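Local coordinates for protein EF0056 (Enterococcus faecalis, PDB 6ORI) that is a surface protein of unknown function whose N-terminal region contains immunoglobulin-like beta structure and is probably connected with biofilm formation, at residues Q35-L46 with S186-Q194; L201-K212 with D383-Y393. One frame throughout, in Å; residues are numbered along the deposited sequence.

Contact 1: Q35-L46 with S186-Q194; sequences QFNPKAITGDVL and STGYFLTDQ
From the pair Gln35–Ser186 to Thr42–Asp193 the two backbones run in the same direction, wide apart at the strands and closing beyond them, where Ile41 N donates to Leu191 O at 2.7 Å. That bond sits at an inverse gamma turn centred on Ile41, whose own carbonyl oxygen takes a CA-H...O contact from Thr192 CA. Between the two strands one water bridges Gln35 and Ser186: it donates to Gln35 OE1, accepts from Phe36 N and bonds to Ser186 OG. The amide of Gln35 is anchored at its other end, NE2 donating to Asp33. Two further waters join Lys39 O to Leu191 N and Ile41 O to Asp193 N.

Between the first two waters the ring of Phe190 lies against the other segment. With its CG anti to the carbonyl carbon (chi1 -68°), it reaches across to Pro38, whose CB lies 3.6 Å from Phe190 CE1. The outer end of the ring, CZ, meets the edge of Phe36 at CE2, 3.9 Å away. At the root of the same side chain, Ile41 CD1 packs 3.7 Å from Phe190 CB. Tyr167 meets both phenylalanines edge-to-face and helix 148-155 covers Ile41 through Phe152; these three residues are buried, while Pro38 lies nearer the surface. Farther along, Asp193 brings its carboxylate back to the other segment: OD2 receives Gly43 N at 3.1 Å on its syn side, while OD1 lies 3.3 Å from Thr42 CB. Strand 31-38 pairs with 50-59 and strand 184-189 with 166-173; the two run parallel without a direct backbone bond, water and side chains between them, consistent with the first and last strands of an immunoglobulin-like beta domain.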
loop_
_atom_site.group_PDB
_atom_site.type_symbol
_atom_site.label_atom_id
_atom_site.label_comp_id
_atom_site.label_asym_id
_atom_site.label_seq_id
_atom_site.Cartn_x
_atom_site.Cartn_y
_atom_site.Cartn_z
ATOM N N GLN A 35 4.860 4.219 4.835
ATOM C CA GLN A 35 4.939 3.768 3.454
ATOM C C GLN A 35 6.377 3.590 3.024
ATOM O O GLN A 35 7.259 4.329 3.460
ATOM C CB GLN A 35 4.307 4.782 2.515
ATOM C CG GLN A 35 2.875 5.126 2.791
ATOM C CD GLN A 35 1.928 4.022 2.457
ATOM O OE1 GLN A 35 2.208 3.152 1.632
ATOM N NE2 GLN A 35 0.800 4.032 3.110
ATOM N N PHE A 36 6.593 2.603 2.150
ATOM C CA PHE A 36 7.869 2.328 1.496
ATOM C C PHE A 36 7.692 2.593 0.022
ATOM O O PHE A 36 6.836 1.988 -0.621
ATOM C CB PHE A 36 8.258 0.868 1.736
ATOM C CG PHE A 36 9.525 0.421 1.064
ATOM C CD1 PHE A 36 10.775 0.795 1.544
ATOM C CD2 PHE A 36 9.466 -0.393 -0.036
ATOM C CE1 PHE A 36 11.925 0.354 0.915
ATOM C CE2 PHE A 36 10.629 -0.830 -0.645
ATOM C CZ PHE A 36 11.835 -0.450 -0.170
ATOM N N ASN A 37 8.492 3.519 -0.509
ATOM C CA ASN A 37 8.319 3.962 -1.888
ATOM C C ASN A 37 9.623 3.796 -2.674
ATOM O O ASN A 37 10.440 4.710 -2.736
ATOM C CB ASN A 37 7.864 5.413 -1.953
ATOM C CG ASN A 37 7.614 5.864 -3.387
ATOM O OD1 ASN A 37 7.407 5.044 -4.270
ATOM N ND2 ASN A 37 7.670 7.155 -3.610
ATOM N N PRO A 38 9.801 2.622 -3.288
ATOM C CA PRO A 38 10.991 2.351 -4.101
ATOM C C PRO A 38 10.817 2.811 -5.541
ATOM O O PRO A 38 9.683 2.799 -6.079
ATOM C CB PRO A 38 11.078 0.817 -4.058
ATOM C CG PRO A 38 9.644 0.377 -4.032
ATOM C CD PRO A 38 8.905 1.449 -3.230
ATOM N N LYS A 39 11.917 3.195 -6.170
ATOM C CA LYS A 39 11.899 3.453 -7.601
ATOM C C LYS A 39 11.627 2.156 -8.366
ATOM O O LYS A 39 11.910 1.050 -7.890
ATOM C CB LYS A 39 13.243 4.017 -8.041
ATOM C CG LYS A 39 13.528 5.412 -7.539
ATOM C CD LYS A 39 12.549 6.419 -8.109
ATOM C CE LYS A 39 12.946 7.814 -7.714
ATOM N NZ LYS A 39 11.753 8.641 -7.394
ATOM N N ALA A 40 11.081 2.283 -9.567
ATOM C CA ALA A 40 10.900 1.124 -10.439
ATOM C C ALA A 40 12.228 0.498 -10.865
ATOM O O ALA A 40 13.218 1.217 -11.059
ATOM C CB ALA A 40 10.118 1.536 -11.668
ATOM N N ILE A 41 12.244 -0.829 -10.973
ATOM C CA ILE A 41 13.440 -1.582 -11.375
ATOM C C ILE A 41 13.381 -1.734 -12.885
ATOM O O ILE A 41 12.999 -2.783 -13.412
ATOM C CB ILE A 41 13.546 -2.959 -10.677
ATOM C CG1 ILE A 41 13.319 -2.827 -9.163
ATOM C CG2 ILE A 41 14.911 -3.557 -10.934
ATOM C CD1 ILE A 41 13.280 -4.184 -8.402
ATOM N N THR A 42 13.741 -0.659 -13.559
ATOM C CA THR A 42 13.615 -0.562 -14.998
ATOM C C THR A 42 14.842 0.099 -15.589
ATOM O O THR A 42 15.574 0.839 -14.916
ATOM C CB THR A 42 12.380 0.287 -15.372
ATOM O OG1 THR A 42 12.491 1.576 -14.758
ATOM C CG2 THR A 42 11.097 -0.381 -14.901
ATOM N N GLY A 43 15.058 -0.179 -16.867
ATOM C CA GLY A 43 16.095 0.476 -17.629
ATOM C C GLY A 43 17.468 0.262 -17.039
ATOM O O GLY A 43 17.878 -0.861 -16.771
ATOM N N ASP A 44 18.157 1.371 -16.848
ATOM C CA ASP A 44 19.543 1.342 -16.441
ATOM C C ASP A 44 19.721 0.829 -15.012
ATOM O O ASP A 44 20.810 0.465 -14.649
ATOM C CB ASP A 44 20.159 2.726 -16.569
ATOM C CG ASP A 44 20.244 3.205 -18.013
ATOM O OD1 ASP A 44 20.075 2.378 -18.942
ATOM O OD2 ASP A 44 20.504 4.417 -18.197
ATOM N N VAL A 45 18.653 0.798 -14.218
ATOM C CA VAL A 45 18.739 0.264 -12.861
ATOM C C VAL A 45 19.208 -1.181 -12.897
ATOM O O VAL A 45 19.932 -1.635 -12.017
ATOM C CB VAL A 45 17.377 0.367 -12.115
ATOM C CG1 VAL A 45 17.402 -0.354 -10.780
ATOM C CG2 VAL A 45 17.005 1.823 -11.899
ATOM N N LEU A 46 18.794 -1.929 -13.912
ATOM C CA LEU A 46 19.145 -3.336 -14.002
ATOM C C LEU A 46 20.650 -3.572 -14.161
ATOM O O LEU A 46 21.177 -4.628 -13.794
ATOM C CB LEU A 46 18.425 -3.999 -15.173
ATOM C CG LEU A 46 16.925 -4.195 -14.965
ATOM C CD1 LEU A 46 16.243 -4.524 -16.291
ATOM C CD2 LEU A 46 16.662 -5.280 -13.934
ATOM N N SER A 186 1.949 -1.850 5.214
ATOM C CA SER A 186 1.707 -1.743 3.798
ATOM C C SER A 186 2.500 -2.809 3.091
ATOM O O SER A 186 3.693 -2.962 3.341
ATOM C CB SER A 186 2.117 -0.366 3.340
ATOM O OG SER A 186 1.814 -0.204 1.969
ATOM N N THR A 187 1.832 -3.555 2.211
ATOM C CA THR A 187 2.438 -4.625 1.417
ATOM C C THR A 187 2.234 -4.314 -0.055
ATOM O O THR A 187 1.070 -4.162 -0.488
ATOM C CB THR A 187 1.811 -5.986 1.742
ATOM O OG1 THR A 187 2.048 -6.318 3.114
ATOM C CG2 THR A 187 2.386 -7.101 0.851
ATOM N N GLY A 188 3.337 -4.226 -0.809
ATOM C CA GLY A 188 3.301 -3.875 -2.220
ATOM C C GLY A 188 4.299 -4.697 -3.004
ATOM O O GLY A 188 4.798 -5.685 -2.489
ATOM N N TYR A 189 4.533 -4.307 -4.249
ATOM C CA TYR A 189 5.480 -4.999 -5.099
ATOM C C TYR A 189 6.340 -4.057 -5.885
ATOM O O TYR A 189 5.943 -2.939 -6.185
ATOM C CB TYR A 189 4.807 -6.039 -6.014
ATOM C CG TYR A 189 3.914 -5.449 -7.088
ATOM C CD1 TYR A 189 2.602 -5.073 -6.812
ATOM C CD2 TYR A 189 4.382 -5.253 -8.370
ATOM C CE1 TYR A 189 1.797 -4.527 -7.797
ATOM C CE2 TYR A 189 3.587 -4.711 -9.358
ATOM C CZ TYR A 189 2.301 -4.356 -9.064
ATOM O OH TYR A 189 1.516 -3.804 -10.065
ATOM N N PHE A 190 7.565 -4.477 -6.172
ATOM C CA PHE A 190 8.461 -3.694 -6.997
ATOM C C PHE A 190 8.038 -3.706 -8.448
ATOM O O PHE A 190 7.776 -4.756 -9.015
ATOM C CB PHE A 190 9.901 -4.237 -6.876
ATOM C CG PHE A 190 10.538 -4.045 -5.515
ATOM C CD1 PHE A 190 11.212 -2.887 -5.208
ATOM C CD2 PHE A 190 10.487 -5.061 -4.564
ATOM C CE1 PHE A 190 11.802 -2.735 -3.957
ATOM C CE2 PHE A 190 11.096 -4.905 -3.326
ATOM C CZ PHE A 190 11.761 -3.741 -3.044
ATOM N N LEU A 191 7.991 -2.527 -9.037
ATOM C CA LEU A 191 7.671 -2.393 -10.458
ATOM C C LEU A 191 8.875 -2.687 -11.314
ATOM O O LEU A 191 10.019 -2.411 -10.939
ATOM C CB LEU A 191 7.183 -0.984 -10.779
ATOM C CG LEU A 191 5.966 -0.509 -10.007
ATOM C CD1 LEU A 191 5.586 0.871 -10.508
ATOM C CD2 LEU A 191 4.813 -1.466 -10.164
ATOM N N THR A 192 8.614 -3.247 -12.480
ATOM C CA THR A 192 9.657 -3.598 -13.415
ATOM C C THR A 192 9.167 -3.202 -14.798
ATOM O O THR A 192 8.124 -2.574 -14.926
ATOM C CB THR A 192 9.937 -5.090 -13.370
ATOM O OG1 THR A 192 8.766 -5.807 -13.776
ATOM C CG2 THR A 192 10.330 -5.528 -11.970
ATOM N N ASP A 193 9.921 -3.563 -15.833
ATOM C CA ASP A 193 9.612 -3.110 -17.185
ATOM C C ASP A 193 8.403 -3.819 -17.786
ATOM O O ASP A 193 7.953 -3.465 -18.876
ATOM C CB ASP A 193 10.831 -3.285 -18.099
ATOM C CG ASP A 193 11.748 -2.072 -18.092
ATOM O OD1 ASP A 193 11.241 -0.937 -18.252
ATOM O OD2 ASP A 193 12.977 -2.253 -17.924
ATOM N N GLN A 194 7.879 -4.815 -17.079
ATOM C CA GLN A 194 6.668 -5.495 -17.519
ATOM C C GLN A 194 5.431 -4.722 -17.081
ATOM O O GLN A 194 4.306 -5.083 -17.433
ATOM C CB GLN A 194 6.604 -6.930 -16.981
ATOM C CG GLN A 194 6.261 -7.048 -15.501
ATOM C CD GLN A 194 6.233 -8.492 -15.027
ATOM O OE1 GLN A 194 5.821 -9.390 -15.762
ATOM N NE2 GLN A 194 6.678 -8.721 -13.795
HETATM O O HOH W 1 4.084 1.364 1.132
HETATM O O HOH W 2 9.454 -0.413 -7.691
HETATM O O HOH W 3 12.735 -4.746 -15.211
#

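Contact 2: L201-K212 with D383-Y393; sequences LDVSENNSDQFK and DTNKKLIQNTY
Asp202 OD2 and Lys387 NZ form a salt bridge of 2.9 Å, the two side chains lying alongside each other and pointing the same way; OD2 offers its anti lone pair to the ammonium. A second carboxylate, that of Asp383, is gripped through both oxygens. Its OD2 takes the hydroxyl of Ser204 at 2.7 Å, from above the carboxylate plane, and a weak bond from Asn206 ND2, while OD1 accepts Lys387 N. Its CG stands between the backbone N and the carbonyl carbon (chi1 67°), which turns OD2 to the Ser204 loop while OD1 stays on its own beta turn. Ser204 OG also accepts from Asn206 N, completing an ST turn.

Around Val203 the backbones form a single bridge of parallel pattern: Leu388 N donates to Asp202 O at 2.8 Å, and Ser204 N to Leu388 O. Segment 383-393 is the loop of a beta hairpin, joining the antiparallel neighbours 375-382 and 394-398, and it lies along the chain that leads into strand 211-221. Farther on, Gln390, extended beyond CG, sends NE2 to Ser208 O at 2.9 Å with the acceptor in its amide plane. Asn391 ND2 reaches Phe211 O, a pair that also shares a water.

Next to these bonds, the Phe211 ring meets Thr392 CG2 at 3.6 Å from CD2 and Ile389 CG2 slightly farther away, with Phe252 edge-to-face against it. The Leu201 and Tyr393 side chains cross at about a right angle, CD1 to CD1 4.1 Å, both against Trp380.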
loop_
_atom_site.group_PDB
_atom_site.type_symbol
_atom_site.label_atom_id
_atom_site.label_comp_id
_atom_site.label_asym_id
_atom_site.label_seq_id
_atom_site.Cartn_x
_atom_site.Cartn_y
_atom_site.Cartn_z
ATOM N N LEU A 201 -1.732 6.527 -18.374
ATOM C CA LEU A 201 -2.403 7.670 -17.759
ATOM C C LEU A 201 -1.634 8.958 -17.960
ATOM O O LEU A 201 -0.444 9.042 -17.685
ATOM C CB LEU A 201 -2.606 7.441 -16.264
ATOM C CG LEU A 201 -3.379 6.190 -15.884
ATOM C CD1 LEU A 201 -3.402 6.060 -14.383
ATOM C CD2 LEU A 201 -4.786 6.236 -16.448
ATOM N N ASP A 202 -2.348 9.976 -18.429
ATOM C CA ASP A 202 -1.789 11.309 -18.557
ATOM C C ASP A 202 -1.915 12.035 -17.228
ATOM O O ASP A 202 -2.943 11.928 -16.569
ATOM C CB ASP A 202 -2.558 12.063 -19.637
ATOM C CG ASP A 202 -1.835 13.312 -20.115
ATOM O OD1 ASP A 202 -0.604 13.427 -19.929
ATOM O OD2 ASP A 202 -2.503 14.188 -20.694
ATOM N N VAL A 203 -0.890 12.767 -16.815
ATOM C CA VAL A 203 -0.872 13.422 -15.511
ATOM C C VAL A 203 -1.556 14.782 -15.542
ATOM O O VAL A 203 -1.282 15.619 -16.394
ATOM C CB VAL A 203 0.562 13.569 -14.939
ATOM C CG1 VAL A 203 0.580 14.319 -13.589
ATOM C CG2 VAL A 203 1.169 12.186 -14.792
ATOM N N SER A 204 -2.465 14.980 -14.597
ATOM C CA SER A 204 -3.184 16.232 -14.459
ATOM C C SER A 204 -2.293 17.367 -13.962
ATOM O O SER A 204 -1.405 17.148 -13.139
ATOM C CB SER A 204 -4.337 16.029 -13.459
ATOM O OG SER A 204 -5.088 17.209 -13.305
ATOM N N GLU A 205 -2.588 18.586 -14.404
ATOM C CA GLU A 205 -1.972 19.792 -13.836
ATOM C C GLU A 205 -2.738 20.335 -12.616
ATOM O O GLU A 205 -2.356 21.313 -12.000
ATOM C CB GLU A 205 -1.873 20.867 -14.922
ATOM C CG GLU A 205 -0.957 20.432 -16.045
ATOM C CD GLU A 205 -0.892 21.422 -17.173
ATOM O OE1 GLU A 205 -0.983 21.007 -18.357
ATOM O OE2 GLU A 205 -0.719 22.623 -16.882
ATOM N N ASN A 206 -3.836 19.690 -12.261
ATOM C CA ASN A 206 -4.617 20.094 -11.108
ATOM C C ASN A 206 -4.076 19.529 -9.801
ATOM O O ASN A 206 -3.909 18.317 -9.668
ATOM C CB ASN A 206 -6.059 19.652 -11.314
ATOM C CG ASN A 206 -6.695 20.338 -12.482
ATOM O OD1 ASN A 206 -6.611 21.554 -12.609
ATOM N ND2 ASN A 206 -7.304 19.568 -13.351
ATOM N N ASN A 207 -3.784 20.409 -8.849
ATOM C CA ASN A 207 -3.406 19.995 -7.500
ATOM C C ASN A 207 -2.263 19.011 -7.522
ATOM O O ASN A 207 -2.271 18.010 -6.778
ATOM C CB ASN A 207 -4.623 19.398 -6.806
ATOM C CG ASN A 207 -5.837 20.319 -6.894
ATOM O OD1 ASN A 207 -6.752 20.077 -7.679
ATOM N ND2 ASN A 207 -5.824 21.407 -6.140
ATOM N N SER A 208 -1.252 19.295 -8.338
ATOM C CA SER A 208 -0.192 18.328 -8.587
ATOM C C SER A 208 0.848 18.217 -7.468
ATOM O O SER A 208 1.716 17.345 -7.546
ATOM C CB SER A 208 0.527 18.701 -9.861
ATOM O OG SER A 208 1.048 20.002 -9.714
ATOM N N ASP A 209 0.753 19.077 -6.445
ATOM C CA ASP A 209 1.659 19.061 -5.301
ATOM C C ASP A 209 0.933 18.745 -4.000
ATOM O O ASP A 209 1.465 19.033 -2.913
ATOM C CB ASP A 209 2.363 20.418 -5.179
ATOM C CG ASP A 209 1.399 21.579 -5.011
ATOM O OD1 ASP A 209 0.163 21.386 -5.136
ATOM O OD2 ASP A 209 1.893 22.708 -4.752
ATOM N N GLN A 210 -0.248 18.130 -4.074
ATOM C CA GLN A 210 -1.040 17.880 -2.877
ATOM C C GLN A 210 -0.895 16.478 -2.296
ATOM O O GLN A 210 -1.126 16.269 -1.093
ATOM C CB GLN A 210 -2.511 18.201 -3.144
ATOM C CG GLN A 210 -2.742 19.669 -3.418
ATOM C CD GLN A 210 -2.274 20.522 -2.280
ATOM O OE1 GLN A 210 -2.708 20.341 -1.141
ATOM N NE2 GLN A 210 -1.332 21.414 -2.557
ATOM N N PHE A 211 -0.500 15.525 -3.131
ATOM C CA PHE A 211 -0.305 14.149 -2.681
ATOM C C PHE A 211 1.132 13.727 -2.848
ATOM O O PHE A 211 1.802 14.119 -3.808
ATOM C CB PHE A 211 -1.253 13.219 -3.422
ATOM C CG PHE A 211 -2.669 13.469 -3.059
ATOM C CD1 PHE A 211 -3.183 12.961 -1.897
ATOM C CD2 PHE A 211 -3.484 14.252 -3.854
ATOM C CE1 PHE A 211 -4.487 13.204 -1.531
ATOM C CE2 PHE A 211 -4.768 14.507 -3.481
ATOM C CZ PHE A 211 -5.271 13.989 -2.311
ATOM N N LYS A 212 1.607 12.939 -1.889
ATOM C CA LYS A 212 2.950 12.420 -1.883
ATOM C C LYS A 212 3.047 10.994 -2.405
ATOM O O LYS A 212 4.032 10.624 -3.025
ATOM C CB LYS A 212 3.497 12.514 -0.462
ATOM C CG LYS A 212 4.994 12.277 -0.391
ATOM C CD LYS A 212 5.526 12.177 1.015
ATOM C CE LYS A 212 5.393 13.465 1.775
ATOM N NZ LYS A 212 6.140 14.619 1.195
ATOM N N ASP A 383 -8.915 13.746 -12.514
ATOM C CA ASP A 383 -9.796 14.893 -12.703
ATOM C C ASP A 383 -10.930 14.536 -13.670
ATOM O O ASP A 383 -11.053 13.400 -14.146
ATOM C CB ASP A 383 -8.995 16.146 -13.106
ATOM C CG ASP A 383 -8.353 16.062 -14.478
ATOM O OD1 ASP A 383 -8.761 15.260 -15.325
ATOM O OD2 ASP A 383 -7.392 16.841 -14.690
ATOM N N THR A 384 -11.752 15.521 -13.978
ATOM C CA THR A 384 -12.905 15.285 -14.809
ATOM C C THR A 384 -12.529 14.877 -16.224
ATOM O O THR A 384 -13.325 14.248 -16.915
ATOM C CB THR A 384 -13.771 16.529 -14.760
ATOM O OG1 THR A 384 -15.035 16.250 -15.342
ATOM C CG2 THR A 384 -13.104 17.738 -15.419
ATOM N N ASN A 385 -11.316 15.208 -16.646
ATOM C CA ASN A 385 -10.801 14.821 -17.952
ATOM C C ASN A 385 -9.952 13.545 -17.910
ATOM O O ASN A 385 -9.183 13.279 -18.820
ATOM C CB ASN A 385 -9.991 15.964 -18.562
ATOM C CG ASN A 385 -10.840 16.923 -19.344
ATOM O OD1 ASN A 385 -12.018 16.690 -19.597
ATOM N ND2 ASN A 385 -10.237 18.013 -19.745
ATOM N N LYS A 386 -10.120 12.751 -16.852
ATOM C CA LYS A 386 -9.485 11.424 -16.738
ATOM C C LYS A 386 -7.960 11.482 -16.526
ATOM O O LYS A 386 -7.290 10.453 -16.580
ATOM C CB LYS A 386 -9.826 10.537 -17.942
ATOM C CG LYS A 386 -11.319 10.372 -18.135
ATOM C CD LYS A 386 -11.697 9.475 -19.312
ATOM C CE LYS A 386 -11.569 10.184 -20.636
ATOM N NZ LYS A 386 -12.004 9.273 -21.748
ATOM N N LYS A 387 -7.432 12.666 -16.254
ATOM C CA LYS A 387 -6.008 12.841 -16.022
ATOM C C LYS A 387 -5.694 12.533 -14.558
ATOM O O LYS A 387 -6.424 12.930 -13.637
ATOM C CB LYS A 387 -5.578 14.237 -16.449
ATOM C CG LYS A 387 -5.969 14.498 -17.916
ATOM C CD LYS A 387 -5.105 15.487 -18.630
ATOM C CE LYS A 387 -5.494 15.564 -20.120
ATOM N NZ LYS A 387 -5.362 14.255 -20.836
ATOM N N LEU A 388 -4.620 11.778 -14.359
ATOM C CA LEU A 388 -4.198 11.323 -13.047
ATOM C C LEU A 388 -3.829 12.456 -12.120
ATOM O O LEU A 388 -2.948 13.271 -12.441
ATOM C CB LEU A 388 -2.998 10.404 -13.241
ATOM C CG LEU A 388 -2.291 9.904 -11.975
ATOM C CD1 LEU A 388 -3.173 9.066 -11.093
ATOM C CD2 LEU A 388 -1.010 9.141 -12.333
ATOM N N ILE A 389 -4.442 12.514 -10.947
ATOM C CA ILE A 389 -3.968 13.447 -9.934
ATOM C C ILE A 389 -2.620 12.929 -9.449
ATOM O O ILE A 389 -2.497 11.796 -9.010
ATOM C CB ILE A 389 -4.955 13.583 -8.765
ATOM C CG1 ILE A 389 -6.332 14.006 -9.272
ATOM C CG2 ILE A 389 -4.428 14.569 -7.717
ATOM C CD1 ILE A 389 -6.349 15.279 -10.124
ATOM N N GLN A 390 -1.586 13.749 -9.587
ATOM C CA GLN A 390 -0.234 13.261 -9.373
ATOM C C GLN A 390 -0.017 12.641 -7.994
ATOM O O GLN A 390 -0.479 13.159 -6.981
ATOM C CB GLN A 390 0.749 14.404 -9.601
ATOM C CG GLN A 390 2.204 13.982 -9.663
ATOM C CD GLN A 390 3.111 15.006 -10.338
ATOM O OE1 GLN A 390 3.703 14.724 -11.385
ATOM N NE2 GLN A 390 3.207 16.182 -9.771
ATOM N N ASN A 391 0.634 11.479 -8.002
ATOM C CA ASN A 391 1.014 10.740 -6.803
ATOM C C ASN A 391 -0.190 10.104 -6.109
ATOM O O ASN A 391 -0.116 9.799 -4.927
ATOM C CB ASN A 391 1.865 11.585 -5.840
ATOM C CG ASN A 391 3.273 11.766 -6.342
ATOM O OD1 ASN A 391 3.836 10.869 -6.940
ATOM N ND2 ASN A 391 3.838 12.932 -6.110
ATOM N N THR A 392 -1.303 9.898 -6.820
ATOM C CA THR A 392 -2.451 9.183 -6.253
ATOM C C THR A 392 -2.604 7.783 -6.801
ATOM O O THR A 392 -3.481 7.065 -6.359
ATOM C CB THR A 392 -3.784 9.928 -6.433
ATOM O OG1 THR A 392 -4.221 9.928 -7.808
ATOM C CG2 THR A 392 -3.706 11.338 -5.877
ATOM N N TYR A 393 -1.763 7.390 -7.748
ATOM C CA TYR A 393 -1.844 6.049 -8.302
ATOM C C TYR A 393 -1.171 5.053 -7.365
ATOM O O TYR A 393 -0.012 5.252 -6.948
ATOM C CB TYR A 393 -1.211 5.982 -9.703
ATOM C CG TYR A 393 -1.103 4.596 -10.270
ATOM C CD1 TYR A 393 -2.122 4.058 -11.036
ATOM C CD2 TYR A 393 0.021 3.815 -10.011
ATOM C CE1 TYR A 393 -1.998 2.753 -11.573
ATOM C CE2 TYR A 393 0.143 2.547 -10.525
ATOM C CZ TYR A 393 -0.868 2.023 -11.283
ATOM O OH TYR A 393 -0.719 0.733 -11.784
HETATM O O HOH W 4 -5.445 9.853 -18.673
HETATM O O HOH W 5 -2.016 16.388 -10.559
HETATM O O HOH W 6 -0.836 15.727 -6.025
HETATM O O HOH W 7 2.528 15.289 -6.004
HETATM O O HOH W 8 4.802 8.462 -4.842
#

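Along the chain the contacts come in series: contact 1 closes at 186-194 before contact 2 opens at 201-212. Their centres are 20 Å apart and their nearest atoms about 5 Å apart, without touching. Contact 1 belongs to the large antiparallel sheet system that ends with strand 184-189, whereas contact 2 borders the following part, where strand 211-221 edges a five-strand sheet and segment 383-393 connects two strands of a four-strand sheet. The short run after 186-194 therefore passes from one beta region to the next. Hydrogen bonds also join the regions, from Tyr189 to Thr395 and from Thr187 to Asn217, so they meet beyond the linking chain.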